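Side-chain contacts in ribosomal protein L11 methyltransferase (Lactobacillus delbrueckii subsp. bulgaricus ATCC BAA-365, PDB 3GRZ), which probably trimethylates lysine side chains of ribosomal protein L11 with S-adenosyl-L-methionine as methyl donor, this chain being the C-terminal methyltransferase part: residues M96-A99 / E100-A104; I168-A171 / L172-S176. One frame throughout, in Å; residues are numbered along the deposited sequence. Where two conformers were deposited one is given.

Overall arrangement
Both contacts are local, the first within a helix and the second at a helix end, so neither closes a long loop; they follow one another along the chain without nesting or crossing. Contact 1 lies in helix 93-105, which connects strands 85-90 and 112-115 in a beta-alpha-beta unit at one edge of the seven-stranded sheet. The chain then passes through strand 126-132, helix 135-145 and strand 153-161 before contact 2 ends helix 165-174 and turns into strand 177-185, at the other edge. The strand order 3-2-1-4-5-7-6 is that of a Rossmann-like class I methyltransferase. Contacts 1 and 2 have centres 33 Å apart, on opposite sides of the chain's centre.

Contact 1. Residues M96-A99 / E100-A104; sequences MTAA and EENAA
Thr97 and Glu101, one turn apart on helix 93-105, lie side by side and point the same way, with Thr97 CG2 3.5 Å from Glu101 OE2. The methyl is there because CG2 stands anti to the backbone N of Thr97 (chi1 -59° for OG1), which leaves OG1 to bond the carbonyl of Asp93 a turn earlier. The neighbouring pair uses solvent: a water donates to Glu100 OE1 at 2.8 Å and, weakly, to Met96 O, the same carbonyl that accepts Glu100 N at 3.2 Å. On another face Asn102 N reaches Ala98 O at 2.8 Å in a nearly straight bond, while the Asn102 side-chain amide is held by partners outside the helix, its OD1 taking the N-H of Asp34 and its ND2 giving to Ser71 O. Ala99 and Met96 rest on Leu113 of strand 112-115, and the Met96 side chain comes within about 4 Å of that of Asp90, predicted to bind S-adenosyl-L-methionine. Glu100 reaches Leu113 too, though its carboxylate carries the water. The chemistry thus leaves the buried amide of Asn102 with partners for both its ends, while the water at Glu100 OE1 probably helps to offset that carboxylate's charge.

Contact 2. Residues I168-A171 / L172-S176; sequences IEQA and LAENS
A Schellman motif ends helix 165-174, and just past its last turn Asn175 folds back on Ala171. Asn175 ND2 gives an N-H to Ala171 O at 2.8 Å, nearly straight at 172°, with Ala171 O in the plane of the Asn175 amide, whereas Asn175 N reaches that oxygen only weakly, at 3.2 Å. With CG beside its backbone N (chi1 -73°), the amide is carried back over the helix end, and one carbonyl collects a side-chain and a main-chain donor. With an alanine here, Ala171 O would probably be left with just the weak backbone bond, and the contact with Ile142 of helix 135-145 would probably be weakened. On the exposed face Gln170 NE2 donates to Glu174 OE2 at 2.8 Å, on the syn side of the carboxylate but tilted out of its plane; amide and carboxylate stand 83° apart, and a single N-H meets a single oxygen. The buried face is apolar: Ile168 CG2 lies alongside Leu172 CD1 at 3.8 Å, and both side chains pack on Leu191 of strand 188-195. At the stop itself Ser176, with positive phi, sends its N to Ala173 O at 3.0 Å, and Phe177 N turns back to Leu172 O. This six-to-one and five-to-two pairing is the signature of the Schellman C-cap, here delivering the chain from an amphipathic helix into strand 177-185.

Contact 1. Residues M96-A99 / E100-A104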
ATOM      1  N   MET B  96      21.429  13.667 -10.261  1.00 33.34           N
ATOM      2  CA  MET B  96      20.843  14.938 -10.663  1.00 33.37           C
ATOM      3  C   MET B  96      20.401  14.924 -12.127  1.00 32.08           C
ATOM      4  O   MET B  96      19.298  15.365 -12.435  1.00 36.32           O
ATOM      5  CB  MET B  96      21.794  16.102 -10.374  1.00 37.33           C
ATOM      6  CG  MET B  96      22.092  16.342  -8.880  1.00 39.73           C
ATOM      7  SD  MET B  96      20.681  16.924  -7.908  1.00 31.15           S
ATOM      8  CE  MET B  96      20.101  15.410  -7.185  1.00 30.60           C
ATOM      9  N   THR B  97      21.233  14.350 -13.001  1.00 34.38           N
ATOM     10  CA  THR B  97      20.896  14.156 -14.422  1.00 33.90           C
ATOM     11  C   THR B  97      19.727  13.188 -14.617  1.00 34.67           C
ATOM     12  O   THR B  97      18.771  13.501 -15.337  1.00 33.69           O
ATOM     13  CB  THR B  97      22.134  13.658 -15.228  1.00 37.90           C
ATOM     14  OG1 THR B  97      23.184  14.618 -15.110  1.00 41.01           O
ATOM     15  CG2 THR B  97      21.810  13.461 -16.718  1.00 36.46           C
ATOM     16  N   ALA B  98      19.801  12.015 -13.983  1.00 30.06           N
ATOM     17  CA  ALA B  98      18.761  11.009 -14.146  1.00 32.54           C
ATOM     18  C   ALA B  98      17.398  11.524 -13.650  1.00 30.57           C
ATOM     19  O   ALA B  98      16.414  11.405 -14.363  1.00 31.72           O
ATOM     20  CB  ALA B  98      19.151   9.706 -13.447  1.00 30.58           C
ATOM     21  N   ALA B  99      17.369  12.127 -12.459  1.00 30.61           N
ATOM     22  CA  ALA B  99      16.118  12.649 -11.876  1.00 33.27           C
ATOM     23  C   ALA B  99      15.463  13.701 -12.761  1.00 32.03           C
ATOM     24  O   ALA B  99      14.263  13.617 -13.022  1.00 30.68           O
ATOM     25  CB  ALA B  99      16.346  13.195 -10.470  1.00 27.22           C
ATOM     26  N   GLU B 100      16.252  14.660 -13.253  1.00 31.17           N
ATOM     27  CA  GLU B 100      15.737  15.690 -14.164  1.00 33.30           C
ATOM     28  C   GLU B 100      15.218  15.119 -15.479  1.00 33.39           C
ATOM     29  O   GLU B 100      14.103  15.461 -15.912  1.00 28.07           O
ATOM     30  CB  GLU B 100      16.780  16.771 -14.450  1.00 38.47           C
ATOM     31  CG  GLU B 100      16.196  17.950 -15.239  1.00 38.87           C
ATOM     32  CD  GLU B 100      17.188  19.074 -15.509  1.00 44.38           C
ATOM     33  OE1 GLU B 100      18.413  18.883 -15.356  1.00 42.12           O
ATOM     34  OE2 GLU B 100      16.726  20.165 -15.891  1.00 51.65           O
ATOM     35  N   GLU B 101      16.010  14.242 -16.096  1.00 34.27           N
ATOM     36  CA  GLU B 101      15.650  13.657 -17.384  1.00 35.31           C
ATOM     37  C   GLU B 101      14.464  12.695 -17.282  1.00 32.64           C
ATOM     38  O   GLU B 101      13.569  12.726 -18.135  1.00 32.71           O
ATOM     39  CB  GLU B 101      16.872  12.994 -18.057  1.00 36.91           C
ATOM     40  CG  GLU B 101      17.992  14.009 -18.401  1.00 49.31           C
ATOM     41  CD  GLU B 101      19.024  13.519 -19.438  1.00 55.28           C
ATOM     42  OE1 GLU B 101      18.817  12.462 -20.082  1.00 59.92           O
ATOM     43  OE2 GLU B 101      20.052  14.220 -19.612  1.00 61.41           O
ATOM     44  N   ASN B 102      14.449  11.848 -16.245  1.00 31.86           N
ATOM     45  CA  ASN B 102      13.289  10.984 -15.981  1.00 24.57           C
ATOM     46  C   ASN B 102      12.034  11.803 -15.665  1.00 26.35           C
ATOM     47  O   ASN B 102      10.953  11.480 -16.168  1.00 28.21           O
ATOM     48  CB  ASN B 102      13.566   9.944 -14.889  1.00 23.66           C
ATOM     49  CG  ASN B 102      14.505   8.822 -15.348  1.00 30.19           C
ATOM     50  OD1 ASN B 102      14.498   8.421 -16.510  1.00 32.13           O
ATOM     51  ND2 ASN B 102      15.305   8.305 -14.421  1.00 31.67           N
ATOM     52  N   ALA B 103      12.167  12.884 -14.884  1.00 28.83           N
ATOM     53  CA  ALA B 103      10.997  13.777 -14.644  1.00 32.26           C
ATOM     54  C   ALA B 103      10.421  14.304 -15.961  1.00 31.45           C
ATOM     55  O   ALA B 103       9.205  14.224 -16.203  1.00 30.07           O
ATOM     56  CB  ALA B 103      11.350  14.931 -13.717  1.00 28.85           C
ATOM     57  N   ALA B 104      11.320  14.810 -16.813  1.00 33.74           N
ATOM     58  CA  ALA B 104      10.983  15.381 -18.116  1.00 29.43           C
ATOM     59  C   ALA B 104      10.301  14.368 -19.031  1.00 28.38           C
ATOM     60  O   ALA B 104       9.359  14.720 -19.741  1.00 36.59           O
ATOM     61  CB  ALA B 104      12.237  15.947 -18.784  1.00 29.81           C
TER
HETATM   62  O   HOH W   1      19.949  18.067 -13.120  1.00 45.69           O

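Contact 2. Residues I168-A171 / L172-S176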
ATOM      1  N   ILE B 168      18.024   0.156  13.306  1.00 38.35           N
ATOM      2  CA  ILE B 168      17.104   1.197  12.829  1.00 35.41           C
ATOM      3  C   ILE B 168      16.023   1.501  13.889  1.00 37.99           C
ATOM      4  O   ILE B 168      15.790   2.665  14.243  1.00 35.65           O
ATOM      5  CB  ILE B 168      16.446   0.811  11.462  1.00 34.78           C
ATOM      6  CG1 ILE B 168      17.515   0.589  10.367  1.00 33.68           C
ATOM      7  CG2 ILE B 168      15.414   1.861  11.042  1.00 32.32           C
ATOM      8  CD1 ILE B 168      18.232   1.833   9.916  1.00 38.91           C
ATOM      9  N   GLU B 169      15.391   0.449  14.407  1.00 35.39           N
ATOM     10  CA  GLU B 169      14.368   0.594  15.450  1.00 43.93           C
ATOM     11  C   GLU B 169      14.874   1.309  16.706  1.00 40.91           C
ATOM     12  O   GLU B 169      14.173   2.138  17.270  1.00 41.77           O
ATOM     13  CB  GLU B 169      13.784  -0.768  15.827  1.00 47.25           C
ATOM     14  CG  GLU B 169      12.823  -1.340  14.791  1.00 54.46           C
ATOM     15  CD  GLU B 169      12.221  -2.685  15.187  1.00 56.23           C
ATOM     16  OE1 GLU B 169      12.858  -3.445  15.948  1.00 63.78           O
ATOM     17  OE2 GLU B 169      11.106  -2.989  14.716  1.00 65.99           O
ATOM     18  N   GLN B 170      16.099   0.996  17.119  1.00 45.65           N
ATOM     19  CA  GLN B 170      16.704   1.587  18.313  1.00 49.50           C
ATOM     20  C   GLN B 170      17.006   3.065  18.089  1.00 44.72           C
ATOM     21  O   GLN B 170      16.651   3.898  18.922  1.00 46.73           O
ATOM     22  CB  GLN B 170      17.969   0.819  18.697  1.00 50.18           C
ATOM     23  CG  GLN B 170      18.417   1.001  20.138  1.00 63.86           C
ATOM     24  CD  GLN B 170      19.843   0.512  20.367  1.00 66.62           C
ATOM     25  OE1 GLN B 170      20.202  -0.610  19.994  1.00 76.63           O
ATOM     26  NE2 GLN B 170      20.666   1.360  20.978  1.00 74.76           N
ATOM     27  N   ALA B 171      17.617   3.384  16.947  1.00 44.38           N
ATOM     28  CA  ALA B 171      17.885   4.780  16.554  1.00 38.97           C
ATOM     29  C   ALA B 171      16.631   5.648  16.395  1.00 42.67           C
ATOM     30  O   ALA B 171      16.651   6.825  16.762  1.00 40.57           O
ATOM     31  CB  ALA B 171      18.726   4.827  15.303  1.00 39.50           C
ATOM     32  N   LEU B 172      15.547   5.068  15.872  1.00 37.01           N
ATOM     33  CA  LEU B 172      14.260   5.773  15.791  1.00 38.23           C
ATOM     34  C   LEU B 172      13.699   6.090  17.192  1.00 38.54           C
ATOM     35  O   LEU B 172      13.285   7.219  17.460  1.00 40.97           O
ATOM     36  CB  LEU B 172      13.248   4.972  14.950  1.00 32.69           C
ATOM     37  CG  LEU B 172      13.454   4.955  13.423  1.00 36.32           C
ATOM     38  CD1 LEU B 172      12.638   3.835  12.758  1.00 35.21           C
ATOM     39  CD2 LEU B 172      13.137   6.306  12.790  1.00 32.74           C
ATOM     40  N   ALA B 173      13.703   5.086  18.069  1.00 43.83           N
ATOM     41  CA  ALA B 173      13.244   5.232  19.462  1.00 48.57           C
ATOM     42  C   ALA B 173      14.027   6.321  20.193  1.00 48.84           C
ATOM     43  O   ALA B 173      13.435   7.202  20.822  1.00 52.91           O
ATOM     44  CB  ALA B 173      13.358   3.897  20.206  1.00 45.70           C
ATOM     45  N   GLU B 174      15.353   6.269  20.055  1.00 49.65           N
ATOM     46  CA  GLU B 174      16.279   7.241  20.644  1.00 49.96           C
ATOM     47  C   GLU B 174      16.038   8.662  20.168  1.00 51.32           C
ATOM     48  O   GLU B 174      16.320   9.612  20.898  1.00 50.39           O
ATOM     49  CB  GLU B 174      17.729   6.856  20.344  1.00 52.10           C
ATOM     50  CG  GLU B 174      18.266   5.729  21.217  1.00 60.76           C
ATOM     51  CD  GLU B 174      19.509   5.058  20.648  1.00 70.23           C
ATOM     52  OE1 GLU B 174      20.040   5.540  19.621  1.00 73.63           O
ATOM     53  OE2 GLU B 174      19.954   4.041  21.235  1.00 69.69           O
ATOM     54  N   ASN B 175      15.523   8.805  18.945  1.00 46.55           N
ATOM     55  CA  ASN B 175      15.221  10.124  18.389  1.00 41.57           C
ATOM     56  C   ASN B 175      13.747  10.492  18.462  1.00 45.00           C
ATOM     57  O   ASN B 175      13.307  11.446  17.803  1.00 47.26           O
ATOM     58  CB  ASN B 175      15.754  10.247  16.959  1.00 41.56           C
ATOM     59  CG  ASN B 175      17.251  10.385  16.916  1.00 46.09           C
ATOM     60  OD1 ASN B 175      17.775  11.494  16.887  1.00 44.78           O
ATOM     61  ND2 ASN B 175      17.955   9.258  16.934  1.00 42.52           N
ATOM     62  N   SER B 176      13.022   9.730  19.289  1.00 48.76           N
ATOM     63  CA  SER B 176      11.586   9.923  19.550  0.50 47.58           C
ATOM     64  C   SER B 176      10.707   9.775  18.303  1.00 44.90           C
ATOM     65  O   SER B 176       9.850  10.620  18.018  1.00 43.05           O
ATOM     66  CB  SER B 176      11.321  11.253  20.281  0.50 49.13           C
ATOM     67  OG  SER B 176      12.110  11.347  21.454  0.50 48.99           O
TER